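Local coordinates for 3'-5'-exonuclease (Saccharomyces cerevisiae, PDB 3E2V), which probably cuts double-stranded DNA and trims it from the 3' end as a magnesium-dependent nuclease of the TatD family, at residues 152-157 with 195-200; 162-167 with 175-180; 188-193 with 240-245; 317-322 with 365-370. All coordinates share one frame; numbering follows the deposited sequence.

Contact 1 (152-157 with 195-200); sequences HDTSFR and SSYPLF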
# COMPACT_ATOMS: atom_id res chain seq x y z
N HIS A 152 6.39 -18.12 13.04
CA HIS A 152 7.71 -17.52 12.82
C HIS A 152 7.92 -17.10 11.36
O HIS A 152 8.61 -16.12 11.10
CB HIS A 152 8.82 -18.49 13.26
CG HIS A 152 9.00 -19.64 12.33
ND1 HIS A 152 10.05 -19.72 11.44
CD2 HIS A 152 8.24 -20.74 12.11
CE1 HIS A 152 9.94 -20.83 10.73
NE2 HIS A 152 8.85 -21.47 11.12
N ASP A 153 7.31 -17.84 10.43
CA ASP A 153 7.50 -17.63 8.99
C ASP A 153 6.31 -16.93 8.31
O ASP A 153 6.09 -17.09 7.11
CB ASP A 153 7.77 -18.98 8.31
CG ASP A 153 6.59 -19.94 8.41
OD1 ASP A 153 5.69 -19.71 9.25
OD2 ASP A 153 6.55 -20.93 7.64
N THR A 154 5.54 -16.18 9.09
CA THR A 154 4.30 -15.56 8.59
C THR A 154 4.50 -14.62 7.40
O THR A 154 5.51 -13.92 7.32
CB THR A 154 3.55 -14.81 9.70
OG1 THR A 154 2.31 -14.33 9.18
CG2 THR A 154 4.38 -13.64 10.25
N SER A 155 3.51 -14.62 6.50
CA SER A 155 3.49 -13.71 5.35
C SER A 155 2.89 -12.36 5.70
O SER A 155 2.99 -11.42 4.90
CB SER A 155 2.68 -14.29 4.19
OG SER A 155 3.12 -15.59 3.84
N PHE A 156 2.26 -12.26 6.88
CA PHE A 156 1.71 -10.98 7.38
C PHE A 156 2.85 -10.10 7.86
O PHE A 156 3.48 -10.43 8.88
CB PHE A 156 0.71 -11.28 8.52
CG PHE A 156 0.29 -10.08 9.34
CD1 PHE A 156 -0.03 -8.85 8.74
CD2 PHE A 156 0.16 -10.20 10.71
CE1 PHE A 156 -0.44 -7.76 9.53
CE2 PHE A 156 -0.25 -9.14 11.49
CZ PHE A 156 -0.55 -7.90 10.90
N ARG A 157 3.14 -9.01 7.16
CA ARG A 157 4.35 -8.21 7.46
C ARG A 157 4.11 -6.73 7.76
O ARG A 157 5.05 -6.05 8.14
CB ARG A 157 5.39 -8.30 6.32
CG ARG A 157 6.01 -9.68 6.08
CD ARG A 157 6.82 -10.18 7.27
NE ARG A 157 7.36 -11.53 7.03
CZ ARG A 157 8.55 -11.79 6.49
NH1 ARG A 157 9.35 -10.80 6.11
NH2 ARG A 157 8.94 -13.05 6.32
N SER A 195 3.57 -4.15 17.88
CA SER A 195 4.24 -2.84 18.01
C SER A 195 5.46 -2.69 17.10
O SER A 195 5.84 -1.58 16.74
CB SER A 195 4.64 -2.56 19.46
OG SER A 195 3.50 -2.36 20.28
N SER A 196 6.05 -3.82 16.71
CA SER A 196 7.26 -3.81 15.88
C SER A 196 6.91 -3.78 14.40
O SER A 196 7.78 -3.51 13.57
CB SER A 196 8.12 -5.04 16.19
OG SER A 196 7.48 -6.25 15.79
N TYR A 197 5.66 -4.10 14.07
CA TYR A 197 5.26 -4.13 12.65
C TYR A 197 5.30 -2.74 12.02
O TYR A 197 4.88 -1.76 12.64
CB TYR A 197 3.83 -4.66 12.52
CG TYR A 197 3.75 -6.16 12.29
CD1 TYR A 197 4.30 -7.06 13.21
CD2 TYR A 197 3.11 -6.67 11.17
CE1 TYR A 197 4.23 -8.44 12.99
CE2 TYR A 197 3.03 -8.05 10.94
CZ TYR A 197 3.59 -8.92 11.85
OH TYR A 197 3.52 -10.29 11.63
N PRO A 198 5.81 -2.65 10.79
CA PRO A 198 5.75 -1.36 10.10
C PRO A 198 4.31 -1.04 9.72
O PRO A 198 3.51 -1.97 9.48
CB PRO A 198 6.61 -1.60 8.84
CG PRO A 198 6.52 -3.09 8.59
CD PRO A 198 6.48 -3.69 9.99
N LEU A 199 3.99 0.25 9.65
CA LEU A 199 2.66 0.69 9.25
C LEU A 199 2.64 1.08 7.78
O LEU A 199 3.54 1.77 7.29
CB LEU A 199 2.18 1.87 10.11
CG LEU A 199 2.11 1.61 11.63
CD1 LEU A 199 1.58 2.86 12.34
CD2 LEU A 199 1.19 0.46 11.93
N PHE A 200 1.59 0.64 7.11
CA PHE A 200 1.36 0.92 5.71
C PHE A 200 0.19 1.90 5.65
O PHE A 200 -0.96 1.52 5.86
CB PHE A 200 1.09 -0.40 4.96
CG PHE A 200 1.06 -0.27 3.47
CD1 PHE A 200 2.23 -0.21 2.74
CD2 PHE A 200 -0.13 -0.20 2.80
CE1 PHE A 200 2.20 -0.11 1.35
CE2 PHE A 200 -0.17 -0.08 1.41
CZ PHE A 200 0.99 -0.04 0.69
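Tyr197 reaches across with its hydroxyl and gives a hydrogen bond to a main-chain carbonyl, Tyr197 OH to Phe156 O at 2.8 Å. The donor stands above the carbonyl plane, 35° out of it. Two further bonds fold residues 152-157 locally. Thr154 OG1, also bonded to Gln148 O, accepts from Phe156 N at 3.1 Å, an ST turn. Arg157 NE donates to Thr154 O at 3.0 Å, the oxygen lying at the guanidinium edge and in its plane.

The aromatic contact is oblique, with planes at 39° and ring centroids of Phe156 and Tyr197 4.5 Å apart. Tyr197 CE2 sits over the centre of the Phe156 ring. With CG anti to the backbone N (chi1 167°), that ring lies close to its own carbonyl, and one tyrosine touches both. Replacing Phe156 by alanine would probably open a gap beneath Tyr197 CE2, leaving its ring held mainly by the hydroxyl bond.

Van der Waals contacts flank the pair: the Thr154 CG2 methyl lies 3.7 Å from Tyr197 OH, and Pro198 CD rests on Arg157 O. Residues 156 and 199 open neighbouring parallel strands, so the contact ties together the amino ends of two strands of a TIM barrel.

Contact 2 (162-167 with 175-180); sequences IGLDYD and EMQKVF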
# COMPACT_ATOMS: atom_id res chain seq x y z
N ILE A 162 -4.10 1.77 6.44
CA ILE A 162 -4.92 2.61 7.32
C ILE A 162 -4.55 4.08 7.14
O ILE A 162 -3.42 4.39 6.77
CB ILE A 162 -4.78 2.19 8.81
CG1 ILE A 162 -3.34 2.31 9.30
CG2 ILE A 162 -5.29 0.74 9.00
CD1 ILE A 162 -3.17 2.04 10.81
N GLY A 163 -5.50 4.96 7.37
CA GLY A 163 -5.20 6.38 7.26
C GLY A 163 -6.43 7.20 6.97
O GLY A 163 -7.52 6.91 7.47
N LEU A 164 -6.24 8.22 6.14
CA LEU A 164 -7.29 9.20 5.85
C LEU A 164 -7.37 9.45 4.36
O LEU A 164 -6.33 9.53 3.69
CB LEU A 164 -7.01 10.51 6.59
CG LEU A 164 -6.89 10.47 8.12
CD1 LEU A 164 -6.59 11.86 8.68
CD2 LEU A 164 -8.19 9.97 8.73
N ASP A 165 -8.59 9.61 3.83
CA ASP A 165 -8.77 9.91 2.42
C ASP A 165 -9.92 10.88 2.25
O ASP A 165 -11.07 10.48 2.22
CB ASP A 165 -9.05 8.63 1.63
CG ASP A 165 -8.99 8.84 0.12
OD1 ASP A 165 -9.24 9.96 -0.36
OD2 ASP A 165 -8.67 7.87 -0.60
N TYR A 166 -9.57 12.14 2.14
CA TYR A 166 -10.57 13.21 2.07
C TYR A 166 -11.09 13.43 0.65
O TYR A 166 -11.95 14.28 0.45
CB TYR A 166 -10.01 14.49 2.70
CG TYR A 166 -9.85 14.42 4.23
CD1 TYR A 166 -10.14 13.24 4.94
CD2 TYR A 166 -9.43 15.52 4.97
CE1 TYR A 166 -10.00 13.18 6.33
CE2 TYR A 166 -9.29 15.47 6.37
CZ TYR A 166 -9.58 14.30 7.04
OH TYR A 166 -9.44 14.24 8.40
N ASP A 167 -10.59 12.65 -0.31
CA ASP A 167 -11.19 12.60 -1.65
C ASP A 167 -12.34 11.60 -1.70
O ASP A 167 -12.96 11.41 -2.76
CB ASP A 167 -10.17 12.18 -2.71
CG ASP A 167 -9.17 13.27 -3.05
OD1 ASP A 167 -9.09 14.29 -2.35
OD2 ASP A 167 -8.44 13.08 -4.05
N GLU A 175 -15.34 12.06 10.35
CA GLU A 175 -15.30 11.65 11.75
C GLU A 175 -15.07 10.14 11.86
O GLU A 175 -14.28 9.66 12.71
CB GLU A 175 -16.61 12.05 12.45
CG GLU A 175 -16.88 13.56 12.58
CD GLU A 175 -17.16 14.29 11.25
OE1 GLU A 175 -17.77 13.71 10.32
OE2 GLU A 175 -16.76 15.47 11.13
N MET A 176 -15.73 9.36 11.00
CA MET A 176 -15.54 7.91 11.03
C MET A 176 -14.11 7.55 10.61
O MET A 176 -13.50 6.63 11.19
CB MET A 176 -16.54 7.21 10.12
CG MET A 176 -17.96 7.09 10.72
SD MET A 176 -18.15 5.85 12.06
CE MET A 176 -17.75 4.34 11.17
N GLN A 177 -13.57 8.27 9.63
CA GLN A 177 -12.19 8.02 9.22
C GLN A 177 -11.22 8.30 10.36
O GLN A 177 -10.33 7.49 10.65
CB GLN A 177 -11.81 8.87 8.01
CG GLN A 177 -12.53 8.48 6.72
CD GLN A 177 -11.96 9.19 5.50
OE1 GLN A 177 -10.78 9.60 5.50
NE2 GLN A 177 -12.76 9.31 4.45
N LYS A 178 -11.36 9.45 11.00
CA LYS A 178 -10.41 9.84 12.04
C LYS A 178 -10.49 8.88 13.22
O LYS A 178 -9.45 8.44 13.74
CB LYS A 178 -10.68 11.28 12.50
CG LYS A 178 -10.24 12.32 11.47
CD LYS A 178 -10.81 13.70 11.80
CE LYS A 178 -10.09 14.37 12.94
NZ LYS A 178 -10.86 15.61 13.32
N VAL A 179 -11.70 8.55 13.65
CA VAL A 179 -11.83 7.67 14.82
C VAL A 179 -11.23 6.29 14.58
O VAL A 179 -10.48 5.77 15.43
CB VAL A 179 -13.30 7.54 15.29
CG1 VAL A 179 -13.39 6.54 16.43
CG2 VAL A 179 -13.82 8.88 15.76
N PHE A 180 -11.54 5.68 13.44
CA PHE A 180 -11.08 4.31 13.19
C PHE A 180 -9.65 4.20 12.67
O PHE A 180 -9.04 3.16 12.83
CB PHE A 180 -12.14 3.53 12.41
CG PHE A 180 -13.34 3.23 13.24
CD1 PHE A 180 -13.25 2.28 14.26
CD2 PHE A 180 -14.50 3.99 13.11
CE1 PHE A 180 -14.35 2.04 15.10
CE2 PHE A 180 -15.60 3.76 13.96
CZ PHE A 180 -15.52 2.80 14.95
O HOH W 1 -9.80 5.73 8.47
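Leu164 and Gln177 face each other with CA atoms 6.1 Å apart, where the chain, having turned a corner at Gly163, runs past an early turn of helix 174-187. Gln177 carries the contact with its amide, which grips the backbone of Asp165 by two bonds. Asp165 N donates to Gln177 OE1 at 2.8 Å, almost straight at 172°, and Gln177 NE2 donates to Asp165 O at 3.0 Å. That oxygen lies in the amide plane of Gln177, and Ser172 OG is a further partner of NE2.

Beyond CG the Gln177 chain is extended (chi2 -170°), which carries the amide out to the strand. Its OE1 also meets the edge of the Tyr166 ring, 3.7 Å from CD1. Leu164 CD2 packs on Gln177 CB at 3.9 Å, while the Lys178 chain crosses Tyr166 at about a right angle, CD lying 3.7 Å from Tyr166 OH, whose polar partner is Asp209. A water lies between Gly163 O and Gln177 O, within bonding distance of both.

The Asp165 carboxylate points elsewhere: OD1 accepts from Asp167 N in an Asx turn, and OD2 forms a salt bridge with Arg204 and a hydrogen bond with His202. The whole is the strand-to-helix connection of one beta-alpha-beta crossover in the TIM barrel.

Contact 3 (188-193 with 240-245); sequences SCLNDK and GFYKFH. With GOL (glycerol), chain C.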
# COMPACT_ATOMS: atom_id res chain seq x y z
N SER A 188 -2.44 -1.46 16.87
CA SER A 188 -1.11 -1.78 16.34
C SER A 188 -0.01 -1.64 17.40
O SER A 188 1.14 -2.01 17.16
CB SER A 188 -0.79 -0.89 15.14
OG SER A 188 -0.34 0.40 15.55
N CYS A 189 -0.38 -1.03 18.53
CA CYS A 189 0.52 -0.82 19.69
C CYS A 189 0.22 -1.72 20.89
O CYS A 189 0.91 -1.63 21.92
CB CYS A 189 0.48 0.65 20.17
SG CYS A 189 1.06 1.86 18.97
N LEU A 190 -0.80 -2.57 20.77
CA LEU A 190 -1.36 -3.25 21.96
C LEU A 190 -0.48 -4.31 22.60
O LEU A 190 -0.64 -4.64 23.79
CB LEU A 190 -2.71 -3.87 21.65
CG LEU A 190 -3.91 -2.96 21.92
CD1 LEU A 190 -5.19 -3.74 21.74
CD2 LEU A 190 -3.89 -2.30 23.31
N ASN A 191 0.42 -4.88 21.81
CA ASN A 191 1.36 -5.87 22.33
C ASN A 191 2.71 -5.72 21.64
O ASN A 191 2.82 -5.02 20.62
CB ASN A 191 0.77 -7.28 22.24
CG ASN A 191 0.57 -7.76 20.80
OD1 ASN A 191 1.51 -7.77 20.00
ND2 ASN A 191 -0.65 -8.19 20.48
N ASP A 192 3.74 -6.36 22.18
CA ASP A 192 5.10 -6.17 21.67
C ASP A 192 5.29 -6.59 20.21
O ASP A 192 5.98 -5.92 19.45
CB ASP A 192 6.15 -6.86 22.56
CG ASP A 192 6.31 -6.19 23.91
OD1 ASP A 192 5.79 -5.07 24.14
OD2 ASP A 192 6.97 -6.80 24.78
N LYS A 193 4.66 -7.70 19.82
CA LYS A 193 4.85 -8.22 18.47
C LYS A 193 4.26 -7.26 17.43
O LYS A 193 4.95 -6.88 16.49
CB LYS A 193 4.24 -9.61 18.33
CG LYS A 193 4.70 -10.36 17.07
CD LYS A 193 3.98 -11.70 16.89
CE LYS A 193 4.40 -12.76 17.91
NZ LYS A 193 3.53 -13.99 17.87
N GLY A 240 -2.45 2.75 29.63
CA GLY A 240 -3.15 3.49 28.58
C GLY A 240 -2.24 4.36 27.72
O GLY A 240 -2.73 5.17 26.93
N PHE A 241 -0.93 4.23 27.94
CA PHE A 241 0.06 5.04 27.22
C PHE A 241 0.42 4.39 25.89
O PHE A 241 0.96 3.27 25.83
CB PHE A 241 1.32 5.23 28.08
CG PHE A 241 2.36 6.12 27.45
CD1 PHE A 241 2.14 7.48 27.29
CD2 PHE A 241 3.58 5.60 27.06
CE1 PHE A 241 3.11 8.31 26.73
CE2 PHE A 241 4.56 6.42 26.50
CZ PHE A 241 4.32 7.78 26.33
N TYR A 242 0.11 5.12 24.82
CA TYR A 242 0.39 4.71 23.44
C TYR A 242 1.55 5.53 22.87
O TYR A 242 1.46 6.75 22.82
CB TYR A 242 -0.84 4.94 22.57
CG TYR A 242 -1.96 3.97 22.86
CD1 TYR A 242 -1.97 2.71 22.28
CD2 TYR A 242 -2.99 4.30 23.74
CE1 TYR A 242 -2.98 1.80 22.54
CE2 TYR A 242 -4.01 3.40 24.01
CZ TYR A 242 -3.99 2.15 23.40
OH TYR A 242 -5.00 1.25 23.65
N LYS A 243 2.60 4.85 22.43
CA LYS A 243 3.70 5.52 21.74
C LYS A 243 4.35 4.55 20.75
O LYS A 243 4.64 3.42 21.12
CB LYS A 243 4.77 6.04 22.74
CG LYS A 243 5.85 6.88 22.08
CD LYS A 243 6.92 7.33 23.07
CE LYS A 243 7.89 8.27 22.36
NZ LYS A 243 9.06 8.63 23.23
N PHE A 244 4.60 5.00 19.53
CA PHE A 244 5.31 4.15 18.59
C PHE A 244 6.69 3.77 19.10
O PHE A 244 7.43 4.59 19.66
CB PHE A 244 5.50 4.83 17.24
CG PHE A 244 4.24 5.10 16.46
CD1 PHE A 244 3.12 4.26 16.51
CD2 PHE A 244 4.23 6.17 15.58
CE1 PHE A 244 1.97 4.54 15.73
CE2 PHE A 244 3.09 6.44 14.80
CZ PHE A 244 1.97 5.62 14.86
N HIS A 245 7.06 2.51 18.89
CA HIS A 245 8.42 2.07 19.12
C HIS A 245 9.40 2.97 18.35
O HIS A 245 9.10 3.37 17.22
CB HIS A 245 8.57 0.63 18.63
CG HIS A 245 9.84 -0.02 19.06
ND1 HIS A 245 11.03 0.16 18.39
CD2 HIS A 245 10.12 -0.86 20.09
CE1 HIS A 245 11.99 -0.52 19.00
NE2 HIS A 245 11.46 -1.15 20.03
C1 GOL C . -0.19 0.62 24.65
O1 GOL C . 0.88 -0.18 24.21
C2 GOL C . -1.14 -0.13 25.57
O2 GOL C . -0.45 -1.07 26.38
C3 GOL C . -1.99 0.86 26.35
O3 GOL C . -2.10 0.54 27.73
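Cys189 lies at the edges of two aromatic rings, Tyr242 and Phe244. Its CB approaches Tyr242 in the plane of the ring, 3.8 Å from CD1. Its sulfur, placed anti to the carbonyl carbon by chi1 of -63°, meets Phe244 edge-on: Cys189 SG is 4.0 Å from Phe244 CD1 and lies 77° off the ring normal, a sulfur-aromatic contact.

Leu190 crosses Tyr242 obliquely at the far end of the ring, its CD2 3.7 Å from Tyr242 OH. A glycerol, probably from the crystallisation liquor, lies over one face of Tyr242. Its O1 donates to Cys189 O at 2.7 Å and its O3 accepts from Gly240 N at 2.9 Å, so the glycerol bridges the two segments, with Ser236 and Ser237 as further partners. Exchanging Tyr242 for alanine would probably leave Cys189 CB and Leu190 CD2 without their aromatic neighbour and open a gap beside the glycerol.

Phe244 packs on Leu214 and Val218 of helix 207-219 and on Leu185. Strand 241-242 pairs antiparallel with 221-222. The contact thus joins the turn after helix 174-187 to a small two-stranded sheet on the periphery of the TIM barrel.

Contact 4 (317-322 with 365-370); sequences QYLAKY and VAIVVS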
# COMPACT_ATOMS: atom_id res chain seq x y z
N GLN A 317 8.58 10.92 -20.70
CA GLN A 317 9.78 11.32 -21.43
C GLN A 317 11.02 10.49 -21.08
O GLN A 317 11.88 10.24 -21.93
CB GLN A 317 10.05 12.81 -21.25
CG GLN A 317 10.33 13.22 -19.83
CD GLN A 317 10.37 14.71 -19.71
OE1 GLN A 317 11.28 15.36 -20.23
NE2 GLN A 317 9.37 15.28 -19.03
N TYR A 318 11.10 10.04 -19.83
CA TYR A 318 12.22 9.21 -19.39
C TYR A 318 12.14 7.78 -19.91
O TYR A 318 13.17 7.17 -20.21
CB TYR A 318 12.34 9.28 -17.87
CG TYR A 318 12.42 10.71 -17.41
CD1 TYR A 318 13.51 11.51 -17.78
CD2 TYR A 318 11.42 11.29 -16.64
CE1 TYR A 318 13.61 12.83 -17.38
CE2 TYR A 318 11.50 12.62 -16.24
CZ TYR A 318 12.61 13.38 -16.60
OH TYR A 318 12.70 14.70 -16.20
N LEU A 319 10.93 7.25 -20.05
CA LEU A 319 10.77 5.95 -20.70
C LEU A 319 11.05 6.04 -22.20
O LEU A 319 11.61 5.11 -22.78
CB LEU A 319 9.38 5.37 -20.47
CG LEU A 319 8.93 5.16 -19.03
CD1 LEU A 319 7.60 4.43 -19.06
CD2 LEU A 319 9.96 4.40 -18.19
N ALA A 320 10.63 7.14 -22.83
CA ALA A 320 10.96 7.39 -24.24
C ALA A 320 12.49 7.38 -24.43
O ALA A 320 12.99 6.71 -25.34
CB ALA A 320 10.34 8.69 -24.72
N LYS A 321 13.20 8.10 -23.56
CA LYS A 321 14.67 8.15 -23.60
C LYS A 321 15.26 6.75 -23.51
O LYS A 321 16.14 6.38 -24.30
CB LYS A 321 15.22 9.05 -22.47
CG LYS A 321 16.73 9.00 -22.30
CD LYS A 321 17.19 9.80 -21.09
CE LYS A 321 18.71 9.72 -20.95
NZ LYS A 321 19.20 10.51 -19.79
N TYR A 322 14.79 5.96 -22.55
CA TYR A 322 15.28 4.59 -22.38
C TYR A 322 14.98 3.68 -23.57
O TYR A 322 15.82 2.85 -23.94
CB TYR A 322 14.78 3.99 -21.05
CG TYR A 322 15.80 4.16 -19.94
CD1 TYR A 322 16.10 5.43 -19.43
CD2 TYR A 322 16.48 3.06 -19.42
CE1 TYR A 322 17.05 5.59 -18.42
CE2 TYR A 322 17.42 3.22 -18.43
CZ TYR A 322 17.71 4.47 -17.93
OH TYR A 322 18.64 4.62 -16.93
N VAL A 365 9.05 2.64 -12.98
CA VAL A 365 9.06 3.62 -11.90
C VAL A 365 10.51 3.95 -11.53
O VAL A 365 10.86 5.13 -11.36
CB VAL A 365 8.27 3.11 -10.67
CG1 VAL A 365 8.13 4.20 -9.60
CG2 VAL A 365 6.90 2.61 -11.11
N ALA A 366 11.36 2.92 -11.47
CA ALA A 366 12.77 3.12 -11.09
C ALA A 366 13.49 4.01 -12.13
O ALA A 366 14.24 4.91 -11.76
CB ALA A 366 13.47 1.78 -10.96
N ILE A 367 13.22 3.77 -13.41
CA ILE A 367 13.85 4.58 -14.47
C ILE A 367 13.46 6.04 -14.29
O ILE A 367 14.31 6.94 -14.31
CB ILE A 367 13.40 4.12 -15.86
CG1 ILE A 367 14.15 2.85 -16.23
CG2 ILE A 367 13.63 5.22 -16.93
CD1 ILE A 367 13.48 2.09 -17.40
N VAL A 368 12.17 6.29 -14.10
CA VAL A 368 11.72 7.67 -13.97
C VAL A 368 12.35 8.35 -12.73
O VAL A 368 12.85 9.47 -12.82
CB VAL A 368 10.18 7.74 -13.90
CG1 VAL A 368 9.70 9.16 -13.58
CG2 VAL A 368 9.57 7.23 -15.21
N VAL A 369 12.32 7.67 -11.59
CA VAL A 369 12.83 8.27 -10.37
C VAL A 369 14.34 8.54 -10.50
O VAL A 369 14.80 9.60 -10.07
CB VAL A 369 12.49 7.37 -9.14
CG1 VAL A 369 13.21 7.87 -7.89
CG2 VAL A 369 10.98 7.35 -8.91
N SER A 370 15.06 7.62 -11.13
CA SER A 370 16.50 7.79 -11.30
C SER A 370 16.81 9.01 -12.17
O SER A 370 17.72 9.79 -11.85
CB SER A 370 17.12 6.52 -11.87
OG SER A 370 16.82 6.38 -13.25
O HOH W 2 18.74 6.76 -15.42
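Ile367 pushes its CG2 methyl over one face of the Tyr322 ring in a CH-pi contact, 3.8 Å from CG2 to the ring centroid and 23° off the normal. The methyl sits toward the rim, nearest to Tyr322 CD1 at 3.5 Å. Along the other rim the isoleucine's longer branch touches the same ring, Ile367 CD1 lying 3.7 Å from Tyr322 CD2. With CG2 anti to the backbone N and CG1 anti to the carbonyl carbon (chi1 -78°), both branches reach the tyrosine.

Apolar packing continues the crossing. Leu319 CD2 touches two branched residues, 4.0 Å from Ile367 CG2 and 4.1 Å from Val368 CG2. Tyr318 meets Val368 at about a right angle, its CD2 close to Val368 CG1.

The axes of segments 317-322 and 365-370 cross at 104° and approach to 9.0 Å. Helix 362-373 turns Val365, Ala366 and Val369 to strand 298-300 of the TIM barrel, so it lies between that strand and helix 316-325. Phe328 joins the cluster, touching both Tyr322 and Ile367.

Polar contacts are few. A water lies 2.6 Å from Tyr322 OH; its link to Ser370 OG is doubtful, the serine having two conformers. At the border, Lys321 NZ forms a salt bridge with Glu371.

Contacts 1 and 2 share strand 156-165, and they touch where Ile162 N and Phe200 O probably pair between neighbouring strands; contact 2 is nested within the loop closed by contact 1. Contact 3 uses the turn before helix 192-195 and packs against contact 1, for example Phe244 against Leu199. Contact 4 stands alone, about 41 Å centre to centre from contact 3. Contacts 2, 3 and 4 are buried, contact 1 only partly, although 3 and 4 lie farther from the chain's centre. Contacts 1 and 2 use side chains to hydrogen-bond backbone atoms. Contacts 3 and 4 have no direct hydrogen bond across and rely on aromatic and aliphatic packing, with a glycerol or a water alongside.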